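Local atomic coordinates of SnoK (Streptomyces nogalater, PDB entry 5EPA), a protein that acts as a non-heme iron, 2-oxoglutarate-dependent carbocyclase in the biosynthesis of nogalamycin. Residues P111-K125 and N227-M241. Residues are numbered along the deposited sequence; the frame is centred on the assembly and turned at random.
With AKG (2-oxoglutaric acid), chain H.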
ATOM      1  N   PRO A 111      -8.292 -15.786   2.990  1.00 34.43           N
ATOM      2  CA  PRO A 111      -6.925 -15.992   3.455  1.00 33.58           C
ATOM      3  C   PRO A 111      -5.914 -15.143   2.676  1.00 31.47           C
ATOM      4  O   PRO A 111      -6.061 -14.954   1.471  1.00 30.87           O
ATOM      5  CB  PRO A 111      -6.675 -17.498   3.236  1.00 35.44           C
ATOM      6  CG  PRO A 111      -8.039 -18.101   3.086  1.00 37.17           C
ATOM      7  CD  PRO A 111      -8.858 -17.014   2.413  1.00 36.49           C
ATOM      8  N   LEU A 112      -4.915 -14.650   3.394  1.00 29.70           N
ATOM      9  CA  LEU A 112      -3.921 -13.777   2.839  1.00 28.19           C
ATOM     10  C   LEU A 112      -2.507 -14.250   3.092  1.00 27.60           C
ATOM     11  O   LEU A 112      -2.247 -15.015   4.023  1.00 27.77           O
ATOM     12  CB  LEU A 112      -4.041 -12.409   3.451  1.00 27.36           C
ATOM     13  CG  LEU A 112      -5.372 -11.674   3.295  1.00 27.57           C
ATOM     14  CD1 LEU A 112      -5.378 -10.467   4.206  1.00 26.75           C
ATOM     15  CD2 LEU A 112      -5.634 -11.254   1.858  1.00 27.46           C
ATOM     16  N   ARG A 113      -1.604 -13.749   2.253  1.00 26.21           N
ATOM     17  CA  ARG A 113      -0.170 -13.855   2.481  1.00 25.95           C
ATOM     18  C   ARG A 113       0.430 -12.473   2.353  1.00 25.11           C
ATOM     19  O   ARG A 113      -0.090 -11.636   1.650  1.00 23.84           O
ATOM     20  CB  ARG A 113       0.516 -14.738   1.430  1.00 26.16           C
ATOM     21  CG  ARG A 113       0.309 -16.232   1.549  1.00 27.08           C
ATOM     22  CD  ARG A 113       0.894 -16.941   0.341  1.00 27.33           C
ATOM     23  NE  ARG A 113       0.618 -18.366   0.409  1.00 28.57           N
ATOM     24  CZ  ARG A 113       1.299 -19.234   1.160  1.00 29.74           C
ATOM     25  NH1 ARG A 113       2.306 -18.822   1.952  1.00 29.12           N
ATOM     26  NH2 ARG A 113       0.964 -20.524   1.146  1.00 30.91           N
ATOM     27  N   VAL A 114       1.585 -12.276   2.983  1.00 25.47           N
ATOM     28  CA  VAL A 114       2.381 -11.064   2.712  1.00 24.70           C
ATOM     29  C   VAL A 114       3.076 -11.182   1.344  1.00 24.07           C
ATOM     30  O   VAL A 114       3.817 -12.129   1.108  1.00 24.52           O
ATOM     31  CB  VAL A 114       3.447 -10.842   3.776  1.00 25.32           C
ATOM     32  CG1 VAL A 114       4.234  -9.578   3.477  1.00 24.74           C
ATOM     33  CG2 VAL A 114       2.808 -10.721   5.143  1.00 26.09           C
ATOM     34  N   TYR A 115       2.778 -10.248   0.443  1.00 23.20           N
ATOM     35  CA  TYR A 115       3.412 -10.181  -0.862  1.00 23.10           C
ATOM     36  C   TYR A 115       4.715  -9.420  -0.754  1.00 22.93           C
ATOM     37  O   TYR A 115       5.743  -9.860  -1.259  1.00 23.02           O
ATOM     38  CB  TYR A 115       2.538  -9.511  -1.957  1.00 22.99           C
ATOM     39  CG  TYR A 115       3.369  -9.134  -3.169  1.00 23.05           C
ATOM     40  CD1 TYR A 115       3.959 -10.092  -3.940  1.00 23.93           C
ATOM     41  CD2 TYR A 115       3.646  -7.828  -3.473  1.00 23.11           C
ATOM     42  CE1 TYR A 115       4.772  -9.779  -5.021  1.00 23.80           C
ATOM     43  CE2 TYR A 115       4.445  -7.496  -4.569  1.00 23.28           C
ATOM     44  CZ  TYR A 115       5.026  -8.507  -5.324  1.00 23.78           C
ATOM     45  OH  TYR A 115       5.859  -8.184  -6.390  1.00 24.89           O
ATOM     46  N   SER A 116       4.658  -8.258  -0.133  1.00 22.87           N
ATOM     47  CA  SER A 116       5.813  -7.374  -0.049  1.00 22.87           C
ATOM     48  C   SER A 116       5.484  -6.235   0.887  1.00 23.52           C
ATOM     49  O   SER A 116       4.342  -6.096   1.366  1.00 23.58           O
ATOM     50  CB  SER A 116       6.167  -6.788  -1.416  1.00 22.55           C
ATOM     51  OG  SER A 116       7.432  -6.169  -1.389  1.00 22.17           O
ATOM     52  N   SER A 117       6.491  -5.413   1.149  1.00 24.37           N
ATOM     53  CA  SER A 117       6.255  -4.132   1.785  1.00 25.13           C
ATOM     54  C   SER A 117       7.212  -3.104   1.239  1.00 26.44           C
ATOM     55  O   SER A 117       8.270  -3.462   0.685  1.00 27.67           O
ATOM     56  CB  SER A 117       6.360  -4.252   3.308  1.00 25.75           C
ATOM     57  OG  SER A 117       7.690  -4.206   3.784  1.00 24.17           O
ATOM     58  N   ASP A 118       6.870  -1.844   1.443  1.00 26.20           N
ATOM     59  CA  ASP A 118       7.731  -0.765   1.023  1.00 28.52           C
ATOM     60  C   ASP A 118       7.847   0.299   2.097  1.00 27.01           C
ATOM     61  O   ASP A 118       6.857   0.653   2.737  1.00 26.64           O
ATOM     62  CB  ASP A 118       7.171  -0.061  -0.202  1.00 31.08           C
ATOM     63  CG  ASP A 118       7.258  -0.901  -1.445  1.00 36.22           C
ATOM     64  OD1 ASP A 118       6.416  -1.800  -1.612  1.00 41.19           O
ATOM     65  OD2 ASP A 118       8.156  -0.648  -2.280  1.00 39.57           O
ATOM     66  N   ILE A 119       9.045   0.840   2.250  1.00 25.07           N
ATOM     67  CA  ILE A 119       9.209   2.063   2.990  1.00 24.07           C
ATOM     68  C   ILE A 119       8.860   3.183   2.025  1.00 23.42           C
ATOM     69  O   ILE A 119       9.347   3.213   0.888  1.00 22.81           O
ATOM     70  CB  ILE A 119      10.625   2.195   3.484  1.00 24.34           C
ATOM     71  CG1 ILE A 119      10.888   1.219   4.635  1.00 24.13           C
ATOM     72  CG2 ILE A 119      10.863   3.610   3.987  1.00 24.51           C
ATOM     73  CD1 ILE A 119      12.371   0.973   4.865  1.00 24.85           C
ATOM     74  N   LEU A 120       7.979   4.094   2.447  1.00 23.63           N
ATOM     75  CA  LEU A 120       7.417   5.128   1.526  1.00 22.95           C
ATOM     76  C   LEU A 120       7.557   6.530   2.097  1.00 23.66           C
ATOM     77  O   LEU A 120       6.774   6.965   2.955  1.00 23.12           O
ATOM     78  CB  LEU A 120       5.937   4.848   1.242  1.00 22.49           C
ATOM     79  CG  LEU A 120       5.627   3.505   0.576  1.00 21.90           C
ATOM     80  CD1 LEU A 120       4.156   3.181   0.847  1.00 21.40           C
ATOM     81  CD2 LEU A 120       5.939   3.496  -0.908  1.00 21.30           C
ATOM     82  N   VAL A 121       8.586   7.227   1.628  1.00 24.57           N
ATOM     83  CA  VAL A 121       9.019   8.507   2.229  1.00 24.91           C
ATOM     84  C   VAL A 121       8.766   9.642   1.272  1.00 25.09           C
ATOM     85  O   VAL A 121       9.046   9.512   0.070  1.00 25.35           O
ATOM     86  CB  VAL A 121      10.524   8.480   2.574  1.00 25.36           C
ATOM     87  CG1 VAL A 121      11.070   9.870   2.836  1.00 26.15           C
ATOM     88  CG2 VAL A 121      10.767   7.641   3.816  1.00 25.90           C
ATOM     89  N   LYS A 122       8.231  10.744   1.784  1.00 24.90           N
ATOM     90  CA  LYS A 122       8.153  11.989   0.999  1.00 25.47           C
ATOM     91  C   LYS A 122       8.887  13.115   1.724  1.00 25.89           C
ATOM     92  O   LYS A 122       8.477  13.496   2.797  1.00 25.75           O
ATOM     93  CB  LYS A 122       6.697  12.432   0.718  1.00 24.98           C
ATOM     94  CG  LYS A 122       5.978  11.663  -0.398  1.00 24.13           C
ATOM     95  CD  LYS A 122       4.619  12.307  -0.699  1.00 23.84           C
ATOM     96  CE  LYS A 122       3.777  11.526  -1.720  1.00 22.80           C
ATOM     97  NZ  LYS A 122       4.096  11.903  -3.112  1.00 23.03           N
ATOM     98  N   GLU A 123       9.933  13.647   1.109  1.00 26.23           N
ATOM     99  CA  GLU A 123      10.668  14.733   1.691  1.00 27.95           C
ATOM    100  C   GLU A 123       9.907  16.033   1.457  1.00 29.18           C
ATOM    101  O   GLU A 123       9.276  16.196   0.409  1.00 28.16           O
ATOM    102  CB  GLU A 123      12.047  14.851   1.063  1.00 29.35           C
ATOM    103  CG  GLU A 123      12.986  13.682   1.340  1.00 30.08           C
ATOM    104  CD  GLU A 123      13.535  13.625   2.786  1.00 32.26           C
ATOM    105  OE1 GLU A 123      13.579  14.691   3.489  1.00 32.99           O
ATOM    106  OE2 GLU A 123      13.947  12.479   3.216  1.00 33.72           O
ATOM    107  N   PRO A 124       9.972  16.958   2.426  1.00 30.80           N
ATOM    108  CA  PRO A 124       9.247  18.225   2.337  1.00 32.38           C
ATOM    109  C   PRO A 124       9.802  19.133   1.265  1.00 33.87           C
ATOM    110  O   PRO A 124      11.006  19.260   1.128  1.00 34.21           O
ATOM    111  CB  PRO A 124       9.457  18.851   3.711  1.00 33.59           C
ATOM    112  CG  PRO A 124      10.738  18.232   4.241  1.00 33.47           C
ATOM    113  CD  PRO A 124      10.771  16.849   3.662  1.00 31.70           C
ATOM    114  N   LYS A 125       8.907  19.680   0.446  1.00 35.03           N
ATOM    115  CA  LYS A 125       9.253  20.646  -0.611  1.00 36.79           C
ATOM    116  C   LYS A 125      10.108  20.085  -1.758  1.00 35.35           C
ATOM    117  O   LYS A 125      10.523  20.835  -2.624  1.00 35.60           O
ATOM    118  CB  LYS A 125       9.959  21.865  -0.004  1.00 39.92           C
ATOM    119  CG  LYS A 125       9.214  22.439   1.188  1.00 42.91           C
ATOM    120  CD  LYS A 125       9.296  23.962   1.263  1.00 47.42           C
ATOM    121  CE  LYS A 125       8.121  24.534   2.054  1.00 50.46           C
ATOM    122  NZ  LYS A 125       8.153  24.050   3.467  1.00 53.08           N
ATOM    123  N   ASN A 227       4.359  16.621  -0.636  1.00 26.75           N
ATOM    124  CA  ASN A 227       4.638  17.065   0.718  1.00 27.16           C
ATOM    125  C   ASN A 227       5.161  18.459   0.628  1.00 28.33           C
ATOM    126  O   ASN A 227       6.290  18.665   0.176  1.00 28.95           O
ATOM    127  CB  ASN A 227       5.657  16.150   1.419  1.00 26.61           C
ATOM    128  CG  ASN A 227       5.980  16.602   2.838  1.00 26.87           C
ATOM    129  OD1 ASN A 227       5.482  17.630   3.317  1.00 26.95           O
ATOM    130  ND2 ASN A 227       6.803  15.808   3.536  1.00 26.25           N
ATOM    131  N   THR A 228       4.323  19.423   1.031  1.00 29.50           N
ATOM    132  CA  THR A 228       4.686  20.855   1.057  1.00 30.75           C
ATOM    133  C   THR A 228       4.776  21.362   2.473  1.00 31.95           C
ATOM    134  O   THR A 228       4.957  22.550   2.691  1.00 32.55           O
ATOM    135  CB  THR A 228       3.640  21.731   0.329  1.00 31.23           C
ATOM    136  OG1 THR A 228       2.352  21.461   0.896  1.00 31.10           O
ATOM    137  CG2 THR A 228       3.603  21.391  -1.143  1.00 30.88           C
ATOM    138  N   SER A 229       4.762  20.447   3.438  1.00 32.72           N
ATOM    139  CA  SER A 229       5.004  20.793   4.834  1.00 34.03           C
ATOM    140  C   SER A 229       6.503  21.059   5.099  1.00 35.34           C
ATOM    141  O   SER A 229       7.305  21.186   4.180  1.00 33.79           O
ATOM    142  CB  SER A 229       4.492  19.684   5.751  1.00 33.51           C
ATOM    143  OG  SER A 229       5.433  18.602   5.822  1.00 33.93           O
ATOM    144  N   ASP A 230       6.862  21.131   6.376  1.00 37.90           N
ATOM    145  CA  ASP A 230       8.237  21.329   6.777  1.00 41.03           C
ATOM    146  C   ASP A 230       8.872  20.038   7.300  1.00 40.76           C
ATOM    147  O   ASP A 230      10.016  20.039   7.760  1.00 40.70           O
ATOM    148  CB  ASP A 230       8.296  22.427   7.836  1.00 44.23           C
ATOM    149  CG  ASP A 230       8.069  23.825   7.231  1.00 48.71           C
ATOM    150  OD1 ASP A 230       8.868  24.231   6.361  1.00 52.56           O
ATOM    151  OD2 ASP A 230       7.123  24.535   7.654  1.00 49.01           O
ATOM    152  N   SER A 231       8.124  18.937   7.247  1.00 39.37           N
ATOM    153  CA  SER A 231       8.568  17.682   7.868  1.00 38.31           C
ATOM    154  C   SER A 231       8.438  16.505   6.931  1.00 35.87           C
ATOM    155  O   SER A 231       7.482  16.413   6.152  1.00 34.87           O
ATOM    156  CB  SER A 231       7.720  17.386   9.099  1.00 38.72           C
ATOM    157  OG  SER A 231       7.955  18.358  10.049  1.00 42.57           O
ATOM    158  N   VAL A 232       9.362  15.572   7.083  1.00 33.22           N
ATOM    159  CA  VAL A 232       9.352  14.354   6.341  1.00 31.59           C
ATOM    160  C   VAL A 232       8.046  13.590   6.592  1.00 28.69           C
ATOM    161  O   VAL A 232       7.558  13.527   7.705  1.00 28.01           O
ATOM    162  CB  VAL A 232      10.560  13.444   6.755  1.00 32.50           C
ATOM    163  CG1 VAL A 232      10.450  12.114   6.026  1.00 32.78           C
ATOM    164  CG2 VAL A 232      11.895  14.058   6.394  1.00 34.17           C
ATOM    165  N   ARG A 233       7.534  12.956   5.561  1.00 26.81           N
ATOM    166  CA  ARG A 233       6.447  11.963   5.731  1.00 26.00           C
ATOM    167  C   ARG A 233       6.978  10.562   5.567  1.00 25.52           C
ATOM    168  O   ARG A 233       7.635  10.268   4.572  1.00 25.25           O
ATOM    169  CB  ARG A 233       5.372  12.127   4.657  1.00 25.23           C
ATOM    170  CG  ARG A 233       4.240  11.165   4.845  1.00 25.05           C
ATOM    171  CD  ARG A 233       3.512  10.881   3.545  1.00 25.48           C
ATOM    172  NE  ARG A 233       4.083   9.727   2.900  1.00 25.02           N
ATOM    173  CZ  ARG A 233       3.703   9.220   1.731  1.00 25.20           C
ATOM    174  NH1 ARG A 233       2.717   9.741   0.980  1.00 24.84           N
ATOM    175  NH2 ARG A 233       4.360   8.162   1.295  1.00 24.47           N
ATOM    176  N   MET A 234       6.665   9.670   6.490  1.00 25.65           N
ATOM    177  CA  MET A 234       7.027   8.263   6.293  1.00 25.25           C
ATOM    178  C   MET A 234       5.832   7.390   6.531  1.00 24.36           C
ATOM    179  O   MET A 234       5.260   7.392   7.612  1.00 24.00           O
ATOM    180  CB  MET A 234       8.171   7.799   7.202  1.00 26.23           C
ATOM    181  CG  MET A 234       8.516   6.329   6.954  1.00 26.77           C
ATOM    182  SD  MET A 234       9.740   5.516   8.039  1.00 28.04           S
ATOM    183  CE  MET A 234      11.185   6.508   7.710  1.00 28.41           C
ATOM    184  N   ALA A 235       5.493   6.596   5.518  1.00 23.93           N
ATOM    185  CA  ALA A 235       4.582   5.490   5.717  1.00 23.97           C
ATOM    186  C   ALA A 235       5.276   4.162   5.388  1.00 24.22           C
ATOM    187  O   ALA A 235       6.348   4.133   4.769  1.00 24.08           O
ATOM    188  CB  ALA A 235       3.342   5.661   4.857  1.00 23.30           C
ATOM    189  N   HIS A 236       4.619   3.067   5.776  1.00 24.31           N
ATOM    190  CA  HIS A 236       5.038   1.735   5.401  1.00 24.21           C
ATOM    191  C   HIS A 236       3.860   1.039   4.760  1.00 24.31           C
ATOM    192  O   HIS A 236       2.837   0.831   5.392  1.00 25.75           O
ATOM    193  CB  HIS A 236       5.519   0.928   6.608  1.00 24.96           C
ATOM    194  CG  HIS A 236       6.439  -0.196   6.250  1.00 25.10           C
ATOM    195  ND1 HIS A 236       7.801  -0.051   6.218  1.00 26.25           N
ATOM    196  CD2 HIS A 236       6.188  -1.448   5.813  1.00 25.72           C
ATOM    197  CE1 HIS A 236       8.363  -1.171   5.805  1.00 27.17           C
ATOM    198  NE2 HIS A 236       7.403  -2.043   5.563  1.00 27.72           N
ATOM    199  N   GLY A 237       4.006   0.668   3.492  1.00 24.55           N
ATOM    200  CA  GLY A 237       2.928   0.051   2.756  1.00 25.08           C
ATOM    201  C   GLY A 237       3.131  -1.444   2.747  1.00 24.84           C
ATOM    202  O   GLY A 237       4.165  -1.917   2.324  1.00 26.66           O
ATOM    203  N   VAL A 238       2.146  -2.189   3.203  1.00 24.31           N
ATOM    204  CA  VAL A 238       2.242  -3.643   3.186  1.00 24.62           C
ATOM    205  C   VAL A 238       1.187  -4.235   2.238  1.00 24.19           C
ATOM    206  O   VAL A 238       0.002  -3.999   2.444  1.00 24.27           O
ATOM    207  CB  VAL A 238       2.006  -4.235   4.591  1.00 25.07           C
ATOM    208  CG1 VAL A 238       2.203  -5.743   4.572  1.00 25.71           C
ATOM    209  CG2 VAL A 238       2.946  -3.625   5.564  1.00 25.62           C
ATOM    210  N   VAL A 239       1.603  -5.046   1.256  1.00 23.65           N
ATOM    211  CA  VAL A 239       0.630  -5.648   0.335  1.00 22.46           C
ATOM    212  C   VAL A 239       0.340  -7.044   0.803  1.00 22.92           C
ATOM    213  O   VAL A 239       1.250  -7.875   0.900  1.00 24.21           O
ATOM    214  CB  VAL A 239       1.148  -5.679  -1.091  1.00 22.17           C
ATOM    215  CG1 VAL A 239       0.176  -6.377  -1.988  1.00 22.36           C
ATOM    216  CG2 VAL A 239       1.401  -4.270  -1.599  1.00 21.54           C
ATOM    217  N   TYR A 240      -0.907  -7.280   1.181  1.00 22.63           N
ATOM    218  CA  TYR A 240      -1.395  -8.599   1.567  1.00 22.98           C
ATOM    219  C   TYR A 240      -2.157  -9.187   0.373  1.00 23.32           C
ATOM    220  O   TYR A 240      -3.202  -8.665  -0.017  1.00 23.13           O
ATOM    221  CB  TYR A 240      -2.311  -8.508   2.778  1.00 23.41           C
ATOM    222  CG  TYR A 240      -1.656  -8.023   4.063  1.00 23.45           C
ATOM    223  CD1 TYR A 240      -0.860  -8.871   4.812  1.00 24.21           C
ATOM    224  CD2 TYR A 240      -1.855  -6.763   4.520  1.00 22.93           C
ATOM    225  CE1 TYR A 240      -0.263  -8.449   5.966  1.00 24.53           C
ATOM    226  CE2 TYR A 240      -1.264  -6.310   5.691  1.00 23.13           C
ATOM    227  CZ  TYR A 240      -0.466  -7.149   6.415  1.00 23.92           C
ATOM    228  OH  TYR A 240       0.125  -6.723   7.597  1.00 23.80           O
ATOM    229  N   MET A 241      -1.602 -10.240  -0.221  1.00 23.59           N
ATOM    230  CA  MET A 241      -2.170 -10.817  -1.399  1.00 23.98           C
ATOM    231  C   MET A 241      -3.033 -12.004  -1.054  1.00 25.57           C
ATOM    232  O   MET A 241      -2.911 -12.596   0.009  1.00 26.87           O
ATOM    233  CB  MET A 241      -1.074 -11.217  -2.369  1.00 23.77           C
ATOM    234  CG  MET A 241      -0.155 -12.353  -1.887  1.00 23.89           C
ATOM    235  SD  MET A 241       1.183 -12.684  -3.029  1.00 23.28           S
ATOM    236  CE  MET A 241       2.156 -13.794  -1.991  1.00 23.94           C
TER
HETATM  237  C1  AKG H 301       0.174   2.515  -2.031  1.00 13.40           C
HETATM  238  O1  AKG H 301       0.366   2.260  -0.816  1.00 14.55           O
HETATM  239  O2  AKG H 301      -0.353   1.746  -2.879  1.00 14.12           O
HETATM  240  C2  AKG H 301       0.607   3.800  -2.576  1.00 13.68           C
HETATM  241  O5  AKG H 301       0.363   3.946  -3.764  1.00 16.29           O
HETATM  242  C3  AKG H 301       1.291   4.828  -1.710  1.00 13.19           C
HETATM  243  C4  AKG H 301       1.888   6.041  -2.430  1.00 12.89           C
HETATM  244  C5  AKG H 301       2.486   7.028  -1.410  1.00 13.44           C
HETATM  245  O3  AKG H 301       2.854   6.651  -0.250  1.00 13.85           O
HETATM  246  O4  AKG H 301       2.620   8.216  -1.713  1.00 12.22           O
HETATM  247  O   HOH W   1       4.058  -2.558  -0.768  1.00 39.42           O
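Leu120 and Arg233 meet in the buried part of this antiparallel strand pair. NH2 of Arg233 reaches Leu120 O at 3.2 Å, in the guanidinium plane but above the carbonyl plane, while Ala235 N binds the same oxygen from the opposite face. A bend at chi3 (92°) turns the guanidinium toward 2-oxoglutarate, whose O3 lies 2.6 Å from Arg233 NH2 and whose O4 accepts a hydrogen bond from Arg233 NH1. Lys122 lays its CG and CD over one face of that group and sends NZ away to Gln77 O and Thr130 OG1. On the other side of the sheet, where His236 packs on helix 47-64, its NE2 shares a 2.8 Å hydrogen bond with Ser117 OG, and Asp118 O sits over the face of the imidazole. These are two central strands of the double-stranded beta-helix of the cupin clan, here in its PhyH branch, with Arg233 holding the distal carboxylate of the cosubstrate. A classic beta bulge, Tyr115 and Ser116 opposite Val239, shifts the register, and Met241 SD packs 3.6 Å from Tyr115 CB. Beyond Lys122 and before Arg233 the strands give way to loops: ND2 of Asn227 bonds Lys122 O (2.9 Å) and Ser231 O, and OD1 closes an Asx turn with Ser229 N. Replacing Asn227 by alanine removes both ends of this amide and is likely to leave Lys122 O with one donor fewer and the 227-231 turn freer to move. Unlike the buried pairing around Leu120 and Arg233, the loops end at solvent, where Lys125 NZ forms a salt bridge with Asp230 OD1 (3.0 Å).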